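Local coordinates for protein mRNA export factor MEX67 (Candida albicans, PDB 1Q40) that probably helps export messenger RNA from the nucleus, through an NTF2-like domain whose sheet packs against the chain of another protein, at residues F20-Y24 with R185-V189; S13-A17 with S122-Y126; T68-Y73 with L205-Y209; Q44-Q48 with S103-L107. All blocks are in the same frame, centred on the assembly; numbering follows the deposited sequence.

How the contacts relate
All four contacts fill the space between one curved mixed sheet and the helices and loops packed on it, as expected of an NTF2-like domain. Along the chain the first segments come as 13-17, 20-24, 44-48 and 68-73, and contact 4 is nested within the loops closed by contacts 1 and 2. Contacts 1 and 2 share helix 14-29, their centres about 9 Å apart; contact 4 lies about 15 Å from contact 1, and contact 3 lies about 13 Å from contact 4. Contacts 2 and 3 are about 26 Å apart. Alternate strand residues, such as Thr-186, Ser-46, Gln-48 and Glu-124, meet the chain of another protein, so the sheet serves both core and interface.

Contact 1 (F20-Y24 with R185-V189); sequences FIANY and RTFVV
Phe-187 reaches from strand 181-190 toward helix 14-29 and meets two aromatic rings there, each in a different way. Over one face stands Phe-20, whose CE2 points almost at the middle of the ring and lies 3.9 Å from Phe-187 CG; the planes are 78° apart, a T-shaped pair. Toward Tyr-24 the roles are reversed: Phe-187 presents its edge to the tyrosine face, with its CE1 3.6 Å from Tyr-24 CE1 and the planes at 62°. The four-residue spacing of Phe-20 and Tyr-24 puts both on one side of the helix, and the anti CG (chi1 174° in Phe-20) extends each ring toward the strand. As in NTF2-like folds, an N-terminal helix is laid across the concave sheet, and large flat side chains suit the place because the axes stay 12.1 Å apart. Ile-21 fills in beside the cluster, its CD1 3.8 Å from Phe-187 CE2, while Val-189 CG2 rests over the rim of the Phe-20 face. At the other end Tyr-24 CE2 lies over a face of the Arg-185 guanidinium. Tyr-24 OH comes within 3.0 Å of Arg-185 NH1, but the angle is too poor for a hydrogen bond; the hydroxyl bonds to Tyr-39 instead, and the arginine, stretched out from CG to NE, forms a salt bridge with Asp-202.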
loop_
_atom_site.group_PDB
_atom_site.type_symbol
_atom_site.label_atom_id
_atom_site.label_comp_id
_atom_site.label_asym_id
_atom_site.label_seq_id
_atom_site.Cartn_x
_atom_site.Cartn_y
_atom_site.Cartn_z
ATOM N N PHE B 20 -11.403 16.035 -5.127
ATOM C CA PHE B 20 -11.101 15.830 -3.711
ATOM C C PHE B 20 -9.598 15.934 -3.489
ATOM O O PHE B 20 -9.156 16.676 -2.626
ATOM C CB PHE B 20 -11.617 14.470 -3.222
ATOM C CG PHE B 20 -11.208 14.133 -1.810
ATOM C CD1 PHE B 20 -11.959 14.578 -0.731
ATOM C CD2 PHE B 20 -10.065 13.382 -1.563
ATOM C CE1 PHE B 20 -11.581 14.276 0.574
ATOM C CE2 PHE B 20 -9.676 13.084 -0.260
ATOM C CZ PHE B 20 -10.441 13.529 0.808
ATOM N N ILE B 21 -8.831 15.202 -4.295
ATOM C CA ILE B 21 -7.375 15.140 -4.176
ATOM C C ILE B 21 -6.713 16.489 -4.479
ATOM O O ILE B 21 -5.738 16.860 -3.826
ATOM C CB ILE B 21 -6.806 14.023 -5.105
ATOM C CG1 ILE B 21 -7.167 12.626 -4.570
ATOM C CG2 ILE B 21 -5.289 14.159 -5.292
ATOM C CD1 ILE B 21 -6.466 12.220 -3.253
ATOM N N ALA B 22 -7.251 17.209 -5.463
ATOM C CA ALA B 22 -6.728 18.518 -5.868
ATOM C C ALA B 22 -6.865 19.551 -4.746
ATOM O O ALA B 22 -5.915 20.265 -4.437
ATOM C CB ALA B 22 -7.439 19.009 -7.131
ATOM N N ASN B 23 -8.047 19.617 -4.141
ATOM C CA ASN B 23 -8.293 20.509 -3.015
ATOM C C ASN B 23 -7.551 20.061 -1.763
ATOM O O ASN B 23 -7.027 20.897 -1.029
ATOM C CB ASN B 23 -9.789 20.608 -2.706
ATOM C CG ASN B 23 -10.076 21.482 -1.488
ATOM O OD1 ASN B 23 -10.662 21.023 -0.501
ATOM N ND2 ASN B 23 -9.636 22.741 -1.541
ATOM N N TYR B 24 -7.514 18.746 -1.527
ATOM C CA TYR B 24 -6.837 18.186 -0.358
ATOM C C TYR B 24 -5.376 18.606 -0.345
ATOM O O TYR B 24 -4.885 19.113 0.656
ATOM C CB TYR B 24 -6.923 16.646 -0.306
ATOM C CG TYR B 24 -6.568 16.115 1.074
ATOM C CD1 TYR B 24 -7.566 15.750 1.978
ATOM C CD2 TYR B 24 -5.234 16.024 1.490
ATOM C CE1 TYR B 24 -7.253 15.297 3.247
ATOM C CE2 TYR B 24 -4.912 15.576 2.768
ATOM C CZ TYR B 24 -5.928 15.215 3.638
ATOM O OH TYR B 24 -5.622 14.783 4.901
ATOM N N ARG B 185 -1.052 7.159 -0.375
ATOM C CA ARG B 185 -2.033 7.588 0.595
ATOM C C ARG B 185 -3.425 7.099 0.198
ATOM O O ARG B 185 -3.856 7.315 -0.932
ATOM C CB ARG B 185 -2.028 9.108 0.700
ATOM C CG ARG B 185 -2.708 9.629 1.954
ATOM C CD ARG B 185 -2.451 11.111 2.226
ATOM N NE ARG B 185 -3.007 11.491 3.517
ATOM C CZ ARG B 185 -2.756 12.627 4.154
ATOM N NH1 ARG B 185 -3.335 12.861 5.322
ATOM N NH2 ARG B 185 -1.932 13.523 3.647
ATOM N N THR B 186 -4.119 6.477 1.146
ATOM C CA THR B 186 -5.435 5.876 0.937
ATOM C C THR B 186 -6.475 6.549 1.825
ATOM O O THR B 186 -6.303 6.637 3.037
ATOM C CB THR B 186 -5.373 4.365 1.252
ATOM O OG1 THR B 186 -4.517 3.720 0.312
ATOM C CG2 THR B 186 -6.726 3.680 1.036
ATOM N N PHE B 187 -7.551 7.018 1.199
ATOM C CA PHE B 187 -8.691 7.615 1.874
ATOM C C PHE B 187 -9.924 6.709 1.679
ATOM O O PHE B 187 -10.172 6.238 0.574
ATOM C CB PHE B 187 -9.019 8.983 1.264
ATOM C CG PHE B 187 -7.888 9.984 1.305
ATOM C CD1 PHE B 187 -7.769 10.870 2.363
ATOM C CD2 PHE B 187 -6.982 10.075 0.256
ATOM C CE1 PHE B 187 -6.752 11.818 2.396
ATOM C CE2 PHE B 187 -5.955 11.016 0.273
ATOM C CZ PHE B 187 -5.847 11.895 1.345
ATOM N N VAL B 188 -10.689 6.467 2.738
ATOM C CA VAL B 188 -12.065 5.992 2.597
ATOM C C VAL B 188 -12.951 7.209 2.840
ATOM O O VAL B 188 -12.940 7.771 3.931
ATOM C CB VAL B 188 -12.411 4.882 3.606
ATOM C CG1 VAL B 188 -13.866 4.437 3.448
ATOM C CG2 VAL B 188 -11.479 3.703 3.441
ATOM N N VAL B 189 -13.689 7.630 1.817
ATOM C CA VAL B 189 -14.542 8.817 1.889
ATOM C C VAL B 189 -16.019 8.400 1.865
ATOM O O VAL B 189 -16.424 7.593 1.032
ATOM C CB VAL B 189 -14.246 9.787 0.724
ATOM C CG1 VAL B 189 -14.965 11.123 0.928
ATOM C CG2 VAL B 189 -12.735 10.003 0.571
#

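Contact 2 (S13-A17 with S122-Y126); sequences SRNLA and SMEVY
Arg-14 and Val-125 bring the two backbones nearest, their CA atoms 6.5 Å apart, where the opening turn of helix 14-29 passes over strand 122-127. Within the turn Ala-17 N gives Ser-13 O a weak bond. On the strand, the backbones of Ser-122, Glu-124 and Tyr-126 pair with strand 134-146, whereas Val-125 N is buried without a partner in the model. Val-125 carries the packing. Its CG1 lies against one face of the Arg-14 guanidinium, 3.4 Å from Arg-14 CZ and toward the rim of the group. The arginine gets there by folding back at chi2 (72°) and chi3 (59°), which lays its guanidinium over CG1. Here the start of the N-terminal helix of the NTF2-like domain packs on a strand of the curved sheet, and small residues fit where the two run close: Ala-17 CB is 3.8 Å from Val-125 CG2, and Ser-13 OG touches the same methyl group. Selenomethionine Met-123 extends the apolar floor, its SE 4.5 Å from Ala-17 CB. Glu-124, between Met-123 and Val-125, points away, hydrogen-bonding to His-139 and forming a salt bridge with a basic side chain of the other protein's chain.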
loop_
_atom_site.group_PDB
_atom_site.type_symbol
_atom_site.label_atom_id
_atom_site.label_comp_id
_atom_site.label_asym_id
_atom_site.label_seq_id
_atom_site.Cartn_x
_atom_site.Cartn_y
_atom_site.Cartn_z
ATOM N N SER B 13 -17.462 9.746 -10.375
ATOM C CA SER B 13 -16.634 9.180 -9.268
ATOM C C SER B 13 -15.144 9.437 -9.510
ATOM O O SER B 13 -14.421 9.804 -8.590
ATOM C CB SER B 13 -16.916 7.681 -9.100
ATOM O OG SER B 13 -15.760 6.965 -8.696
ATOM N N ARG B 14 -14.702 9.243 -10.750
ATOM C CA ARG B 14 -13.325 9.533 -11.151
ATOM C C ARG B 14 -13.039 11.039 -11.143
ATOM O O ARG B 14 -11.909 11.455 -10.887
ATOM C CB ARG B 14 -13.046 8.947 -12.540
ATOM C CG ARG B 14 -11.579 8.992 -13.003
ATOM C CD ARG B 14 -10.643 8.024 -12.294
ATOM N NE ARG B 14 -11.051 6.624 -12.446
ATOM C CZ ARG B 14 -10.311 5.571 -12.090
ATOM N NH1 ARG B 14 -9.098 5.731 -11.561
ATOM N NH2 ARG B 14 -10.783 4.342 -12.268
ATOM N N ASN B 15 -14.062 11.844 -11.430
ATOM C CA ASN B 15 -13.945 13.304 -11.376
ATOM C C ASN B 15 -14.147 13.852 -9.960
ATOM O O ASN B 15 -13.550 14.862 -9.594
ATOM C CB ASN B 15 -14.943 13.967 -12.338
ATOM C CG ASN B 15 -14.303 14.372 -13.652
ATOM O OD1 ASN B 15 -14.115 15.558 -13.925
ATOM N ND2 ASN B 15 -13.962 13.385 -14.473
ATOM N N LEU B 16 -14.997 13.189 -9.179
ATOM C CA LEU B 16 -15.229 13.552 -7.778
ATOM C C LEU B 16 -14.001 13.268 -6.895
ATOM O O LEU B 16 -13.837 13.876 -5.838
ATOM C CB LEU B 16 -16.442 12.787 -7.237
ATOM C CG LEU B 16 -16.997 13.222 -5.876
ATOM C CD1 LEU B 16 -18.513 13.416 -5.938
ATOM C CD2 LEU B 16 -16.629 12.224 -4.785
ATOM N N ALA B 17 -13.156 12.338 -7.339
ATOM C CA ALA B 17 -11.940 11.961 -6.627
ATOM C C ALA B 17 -10.774 12.848 -7.044
ATOM O O ALA B 17 -9.916 13.169 -6.231
ATOM C CB ALA B 17 -11.609 10.508 -6.897
ATOM N N SER B 122 -0.032 8.714 -9.716
ATOM C CA SER B 122 -1.039 7.757 -10.169
ATOM C C SER B 122 -2.097 7.581 -9.084
ATOM O O SER B 122 -1.844 7.829 -7.903
ATOM C CB SER B 122 -0.416 6.412 -10.562
ATOM O OG SER B 122 0.166 5.737 -9.459
HETATM N N MSE B 123 -3.283 7.155 -9.499
HETATM C CA MSE B 123 -4.438 7.090 -8.613
HETATM C C MSE B 123 -5.381 5.969 -9.032
HETATM O O MSE B 123 -5.588 5.757 -10.220
HETATM C CB MSE B 123 -5.174 8.430 -8.666
HETATM C CG MSE B 123 -6.242 8.651 -7.588
HETATM SE SE MSE B 123 -7.212 10.372 -7.810
HETATM C CE MSE B 123 -5.854 11.393 -8.656
ATOM N N GLU B 124 -5.936 5.259 -8.049
ATOM C CA GLU B 124 -7.068 4.354 -8.250
ATOM C C GLU B 124 -8.254 4.852 -7.429
ATOM O O GLU B 124 -8.079 5.344 -6.320
ATOM C CB GLU B 124 -6.719 2.935 -7.806
ATOM C CG GLU B 124 -5.485 2.351 -8.470
ATOM C CD GLU B 124 -4.183 2.724 -7.773
ATOM O OE1 GLU B 124 -3.329 3.339 -8.426
ATOM O OE2 GLU B 124 -4.006 2.400 -6.575
ATOM N N VAL B 125 -9.458 4.729 -7.980
ATOM C CA VAL B 125 -10.684 5.068 -7.259
ATOM C C VAL B 125 -11.769 4.027 -7.561
ATOM O O VAL B 125 -12.025 3.699 -8.719
ATOM C CB VAL B 125 -11.163 6.521 -7.569
ATOM C CG1 VAL B 125 -11.171 6.797 -9.051
ATOM C CG2 VAL B 125 -12.550 6.795 -6.973
ATOM N N TYR B 126 -12.379 3.503 -6.504
ATOM C CA TYR B 126 -13.363 2.437 -6.618
ATOM C C TYR B 126 -14.289 2.415 -5.399
ATOM O O TYR B 126 -14.062 3.124 -4.430
ATOM C CB TYR B 126 -12.657 1.082 -6.797
ATOM C CG TYR B 126 -11.552 0.789 -5.779
ATOM C CD1 TYR B 126 -11.774 -0.091 -4.726
ATOM C CD2 TYR B 126 -10.293 1.383 -5.882
ATOM C CE1 TYR B 126 -10.775 -0.374 -3.792
ATOM C CE2 TYR B 126 -9.276 1.109 -4.942
ATOM C CZ TYR B 126 -9.533 0.224 -3.904
ATOM O OH TYR B 126 -8.561 -0.069 -2.981
#

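Contact 3 (T68-Y73 with L205-Y209); sequences TDFGYY and LIRPY
Ile-206 meets two rings of loop 68-73 that are turned to it in opposite fashion, Tyr-73 by a face and Phe-70 by an edge. Its CG2 stands over the middle of the Tyr-73 ring, 4.1 Å from the centroid and only 12° off the normal, a CH-pi contact; CG1 of the same isoleucine lies 3.9 Å from Tyr-73 CE1. The branched side chain suits this place because its two arms can spread over one ring, and CG2 still reaches Phe-70 CE2, at 4.0 Å. Phe-70 runs antiparallel alongside Ile-206, and its CZ approaches the backbone, 3.7 Å from Pro-208 N; Pro-208 N and Arg-207 C both lie near the plane of the ring, at its edge. With CG anti to the carbonyl carbon (chi1 -68°), the phenylalanine swings toward the strand, while one face receives Thr-68 CG2, two residues earlier. The loop, between strand 44-49 and helix 86-91, packs its rings on the end of strand 198-208 in this NTF2-like domain. Its course is held by an Asx turn, in which Gly-71 N donates to Asp-69 OD2 over 2.9 Å. At the start of the loop segment, Thr-68 OG1 lies 3.8 Å from Pro-208 CB, the side chains crossing at about a right angle, and a water bridges Thr-68 OG1 (2.7 Å) and Tyr-209 N, accepting from the amide. The Tyr-73 hydroxyl is satisfied by Glu-144.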
loop_
_atom_site.group_PDB
_atom_site.type_symbol
_atom_site.label_atom_id
_atom_site.label_comp_id
_atom_site.label_asym_id
_atom_site.label_seq_id
_atom_site.Cartn_x
_atom_site.Cartn_y
_atom_site.Cartn_z
ATOM N N THR B 68 18.190 7.731 2.843
ATOM C CA THR B 68 17.211 8.723 3.275
ATOM C C THR B 68 17.178 8.809 4.789
ATOM O O THR B 68 17.111 7.783 5.470
ATOM C CB THR B 68 15.802 8.309 2.786
ATOM O OG1 THR B 68 15.796 8.149 1.360
ATOM C CG2 THR B 68 14.782 9.404 3.051
ATOM N N ASP B 69 17.209 10.030 5.311
ATOM C CA ASP B 69 17.012 10.275 6.734
ATOM C C ASP B 69 15.516 10.448 7.037
ATOM O O ASP B 69 14.900 11.445 6.649
ATOM C CB ASP B 69 17.816 11.500 7.181
ATOM C CG ASP B 69 17.919 11.620 8.694
ATOM O OD1 ASP B 69 19.044 11.870 9.219
ATOM O OD2 ASP B 69 16.931 11.493 9.443
ATOM N N PHE B 70 14.936 9.471 7.730
ATOM C CA PHE B 70 13.516 9.507 8.106
ATOM C C PHE B 70 13.256 10.055 9.527
ATOM O O PHE B 70 12.193 9.798 10.094
ATOM C CB PHE B 70 12.914 8.104 7.998
ATOM C CG PHE B 70 12.819 7.585 6.593
ATOM C CD1 PHE B 70 13.745 6.669 6.106
ATOM C CD2 PHE B 70 11.782 7.985 5.769
ATOM C CE1 PHE B 70 13.636 6.174 4.803
ATOM C CE2 PHE B 70 11.665 7.505 4.468
ATOM C CZ PHE B 70 12.593 6.594 3.979
ATOM N N GLY B 71 14.217 10.801 10.082
ATOM C CA GLY B 71 14.150 11.336 11.440
ATOM C C GLY B 71 12.870 12.012 11.918
ATOM O O GLY B 71 12.485 11.838 13.065
ATOM N N TYR B 72 12.200 12.780 11.062
ATOM C CA TYR B 72 10.940 13.434 11.454
ATOM C C TYR B 72 9.735 12.481 11.537
ATOM O O TYR B 72 8.733 12.798 12.173
ATOM C CB TYR B 72 10.603 14.575 10.486
ATOM C CG TYR B 72 11.354 15.868 10.755
ATOM C CD1 TYR B 72 12.056 16.515 9.744
ATOM C CD2 TYR B 72 11.361 16.434 12.026
ATOM C CE1 TYR B 72 12.758 17.701 9.996
ATOM C CE2 TYR B 72 12.058 17.608 12.290
ATOM C CZ TYR B 72 12.744 18.240 11.271
ATOM O OH TYR B 72 13.412 19.405 11.551
ATOM N N TYR B 73 9.853 11.320 10.899
ATOM C CA TYR B 73 8.761 10.373 10.714
ATOM C C TYR B 73 8.794 9.145 11.628
ATOM O O TYR B 73 7.751 8.528 11.888
ATOM C CB TYR B 73 8.816 9.863 9.286
ATOM C CG TYR B 73 8.628 10.925 8.233
ATOM C CD1 TYR B 73 7.360 11.238 7.767
ATOM C CD2 TYR B 73 9.708 11.609 7.702
ATOM C CE1 TYR B 73 7.161 12.212 6.803
ATOM C CE2 TYR B 73 9.524 12.597 6.707
ATOM C CZ TYR B 73 8.250 12.877 6.258
ATOM O OH TYR B 73 8.016 13.837 5.295
ATOM N N LEU B 205 1.684 6.321 3.682
ATOM C CA LEU B 205 2.911 5.549 3.672
ATOM C C LEU B 205 4.035 6.406 3.090
ATOM O O LEU B 205 3.898 6.952 1.997
ATOM C CB LEU B 205 2.743 4.269 2.853
ATOM C CG LEU B 205 3.919 3.270 2.960
ATOM C CD1 LEU B 205 3.421 1.856 2.893
ATOM C CD2 LEU B 205 4.961 3.467 1.853
ATOM N N ILE B 206 5.140 6.495 3.830
ATOM C CA ILE B 206 6.313 7.301 3.475
ATOM C C ILE B 206 7.480 6.364 3.171
ATOM O O ILE B 206 7.753 5.439 3.939
ATOM C CB ILE B 206 6.674 8.228 4.659
ATOM C CG1 ILE B 206 5.498 9.163 4.998
ATOM C CG2 ILE B 206 7.943 9.033 4.367
ATOM C CD1 ILE B 206 5.153 10.177 3.894
ATOM N N ARG B 207 8.153 6.605 2.047
ATOM C CA ARG B 207 9.226 5.754 1.544
ATOM C C ARG B 207 10.275 6.577 0.753
ATOM O O ARG B 207 10.058 7.771 0.454
ATOM C CB ARG B 207 8.649 4.599 0.704
ATOM C CG ARG B 207 7.691 5.025 -0.403
ATOM C CD ARG B 207 7.042 3.875 -1.150
ATOM N NE ARG B 207 6.059 4.334 -2.126
ATOM C CZ ARG B 207 6.334 4.630 -3.394
ATOM N NH1 ARG B 207 5.357 5.037 -4.195
ATOM N NH2 ARG B 207 7.574 4.537 -3.868
ATOM N N PRO B 208 11.435 5.980 0.470
ATOM C CA PRO B 208 12.485 6.709 -0.248
ATOM C C PRO B 208 11.989 7.220 -1.604
ATOM O O PRO B 208 11.201 6.559 -2.291
ATOM C CB PRO B 208 13.593 5.669 -0.407
ATOM C CG PRO B 208 13.363 4.702 0.727
ATOM C CD PRO B 208 11.867 4.615 0.829
ATOM N N TYR B 209 12.415 8.422 -1.949
ATOM C CA TYR B 209 12.096 9.018 -3.235
ATOM C C TYR B 209 12.637 8.161 -4.362
ATOM O O TYR B 209 13.782 7.681 -4.300
ATOM C CB TYR B 209 12.715 10.404 -3.330
ATOM C CG TYR B 209 12.569 11.041 -4.689
ATOM C CD1 TYR B 209 11.311 11.256 -5.245
ATOM C CD2 TYR B 209 13.693 11.415 -5.425
ATOM C CE1 TYR B 209 11.173 11.845 -6.497
ATOM C CE2 TYR B 209 13.568 12.009 -6.681
ATOM C CZ TYR B 209 12.304 12.218 -7.209
ATOM O OH TYR B 209 12.168 12.808 -8.444
HETATM O O HOH W 1 14.491 9.704 -0.393
#

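Contact 4 (Q44-Q48 with S103-L107); sequences QFSMQ and SFQQL
Phe-45 on strand 44-49 and Phe-104 on helix 96-105 join sheet to helix in the heart of the NTF2-like fold, close to the centre of the chain. Their interaction is aromatic: Phe-104 drives its edge into the face of Phe-45, with CE1 over the centre of the ring, centroids 4.9 Å apart and planes at 80°. In Phe-45, CG is anti to the backbone N (chi1 175°), which carries the ring toward the helix, where its face meets the Phe-104 edge. The T-shaped arrangement goes on beyond the pair, for Phe-104 also makes an edge-to-face contact with Trp-28, and it touches Tyr-24 and Arg-185 of the helix and strand in contact 1. Aliphatic packing completes the interface. Leu-107, where the chain leaves the helix, splits its two methyls between partners: CD1 approaches Phe-45 CZ at 4.1 Å, and CD2 meets CE of selenomethionine Met-47, whose chain bends at chi2 and chi3 so that CE lies beside the leucine. A forked leucine suits a spot with a ring on one branch and a flexible chain on the other. The carbonyls of Phe-104 and Leu-107 both accept from Arg-32 NH1, and Ser-103 OG is paired with Ser-94 OG. What Ser-103 offers the strand is its carbon: CB lies near the plane of the Phe-45 ring, 3.9 Å from Phe-45 CD2.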
loop_
_atom_site.group_PDB
_atom_site.type_symbol
_atom_site.label_atom_id
_atom_site.label_comp_id
_atom_site.label_asym_id
_atom_site.label_seq_id
_atom_site.Cartn_x
_atom_site.Cartn_y
_atom_site.Cartn_z
ATOM N N GLN B 44 -10.151 7.996 11.454
ATOM C CA GLN B 44 -8.840 7.446 11.799
ATOM C C GLN B 44 -7.746 7.868 10.801
ATOM O O GLN B 44 -7.953 7.890 9.571
ATOM C CB GLN B 44 -8.901 5.917 11.895
ATOM C CG GLN B 44 -9.835 5.399 12.964
ATOM C CD GLN B 44 -9.920 3.881 12.980
ATOM O OE1 GLN B 44 -9.070 3.211 13.565
ATOM N NE2 GLN B 44 -10.950 3.340 12.348
ATOM N N PHE B 45 -6.594 8.231 11.360
ATOM C CA PHE B 45 -5.384 8.501 10.604
ATOM C C PHE B 45 -4.182 7.825 11.233
ATOM O O PHE B 45 -3.987 7.887 12.441
ATOM C CB PHE B 45 -5.086 9.996 10.547
ATOM C CG PHE B 45 -3.782 10.319 9.871
ATOM C CD1 PHE B 45 -3.666 10.232 8.492
ATOM C CD2 PHE B 45 -2.669 10.719 10.617
ATOM C CE1 PHE B 45 -2.454 10.525 7.853
ATOM C CE2 PHE B 45 -1.459 11.002 9.984
ATOM C CZ PHE B 45 -1.355 10.904 8.607
ATOM N N SER B 46 -3.356 7.200 10.404
ATOM C CA SER B 46 -2.009 6.851 10.820
ATOM C C SER B 46 -1.040 6.919 9.647
ATOM O O SER B 46 -1.435 6.869 8.470
ATOM C CB SER B 46 -1.972 5.486 11.514
ATOM O OG SER B 46 -2.681 4.494 10.790
HETATM N N MSE B 47 0.232 7.098 9.990
HETATM C CA MSE B 47 1.320 7.188 9.031
HETATM C C MSE B 47 2.337 6.078 9.319
HETATM O O MSE B 47 2.643 5.788 10.483
HETATM C CB MSE B 47 1.980 8.576 9.110
HETATM C CG MSE B 47 3.167 8.781 8.170
HETATM SE SE MSE B 47 4.871 8.199 8.964
HETATM C CE MSE B 47 4.813 9.182 10.599
ATOM N N GLN B 48 2.836 5.455 8.254
ATOM C CA GLN B 48 3.824 4.366 8.351
ATOM C C GLN B 48 5.031 4.667 7.454
ATOM O O GLN B 48 4.874 5.185 6.353
ATOM C CB GLN B 48 3.152 3.014 7.980
ATOM C CG GLN B 48 2.503 2.961 6.569
ATOM C CD GLN B 48 1.784 1.634 6.253
ATOM O OE1 GLN B 48 2.351 0.555 6.426
ATOM N NE2 GLN B 48 0.546 1.728 5.782
ATOM N N SER B 103 -1.245 14.978 14.695
ATOM C CA SER B 103 -0.378 14.171 13.831
ATOM C C SER B 103 0.053 14.962 12.598
ATOM O O SER B 103 1.209 14.902 12.198
ATOM C CB SER B 103 -1.066 12.884 13.370
ATOM O OG SER B 103 -1.330 12.043 14.461
ATOM N N PHE B 104 -0.884 15.692 12.005
ATOM C CA PHE B 104 -0.614 16.492 10.812
ATOM C C PHE B 104 0.430 17.576 11.091
ATOM O O PHE B 104 1.244 17.881 10.223
ATOM C CB PHE B 104 -1.895 17.153 10.279
ATOM C CG PHE B 104 -2.900 16.202 9.626
ATOM C CD1 PHE B 104 -2.633 14.847 9.422
ATOM C CD2 PHE B 104 -4.144 16.693 9.225
ATOM C CE1 PHE B 104 -3.590 14.009 8.818
ATOM C CE2 PHE B 104 -5.093 15.862 8.625
ATOM C CZ PHE B 104 -4.812 14.511 8.419
ATOM N N GLN B 105 0.408 18.157 12.289
ATOM C CA GLN B 105 1.375 19.196 12.671
ATOM C C GLN B 105 2.803 18.674 12.800
ATOM O O GLN B 105 3.745 19.455 12.731
ATOM C CB GLN B 105 0.992 19.837 14.010
ATOM C CG GLN B 105 -0.276 20.648 13.996
ATOM C CD GLN B 105 -0.556 21.290 15.345
ATOM O OE1 GLN B 105 -0.816 20.592 16.329
ATOM N NE2 GLN B 105 -0.487 22.621 15.399
ATOM N N GLN B 106 2.952 17.365 13.015
ATOM C CA GLN B 106 4.258 16.728 13.195
ATOM C C GLN B 106 4.859 16.138 11.916
ATOM O O GLN B 106 5.921 15.514 11.950
ATOM C CB GLN B 106 4.156 15.627 14.250
ATOM C CG GLN B 106 3.756 16.129 15.631
ATOM C CD GLN B 106 3.486 14.987 16.584
ATOM O OE1 GLN B 106 4.401 14.257 16.958
ATOM N NE2 GLN B 106 2.232 14.806 16.943
ATOM N N LEU B 107 4.185 16.326 10.794
ATOM C CA LEU B 107 4.710 15.914 9.503
ATOM C C LEU B 107 5.356 17.142 8.822
ATOM O O LEU B 107 4.800 18.244 8.863
ATOM C CB LEU B 107 3.597 15.316 8.638
ATOM C CG LEU B 107 3.061 13.957 9.130
ATOM C CD1 LEU B 107 1.757 13.594 8.452
ATOM C CD2 LEU B 107 4.074 12.861 8.917
#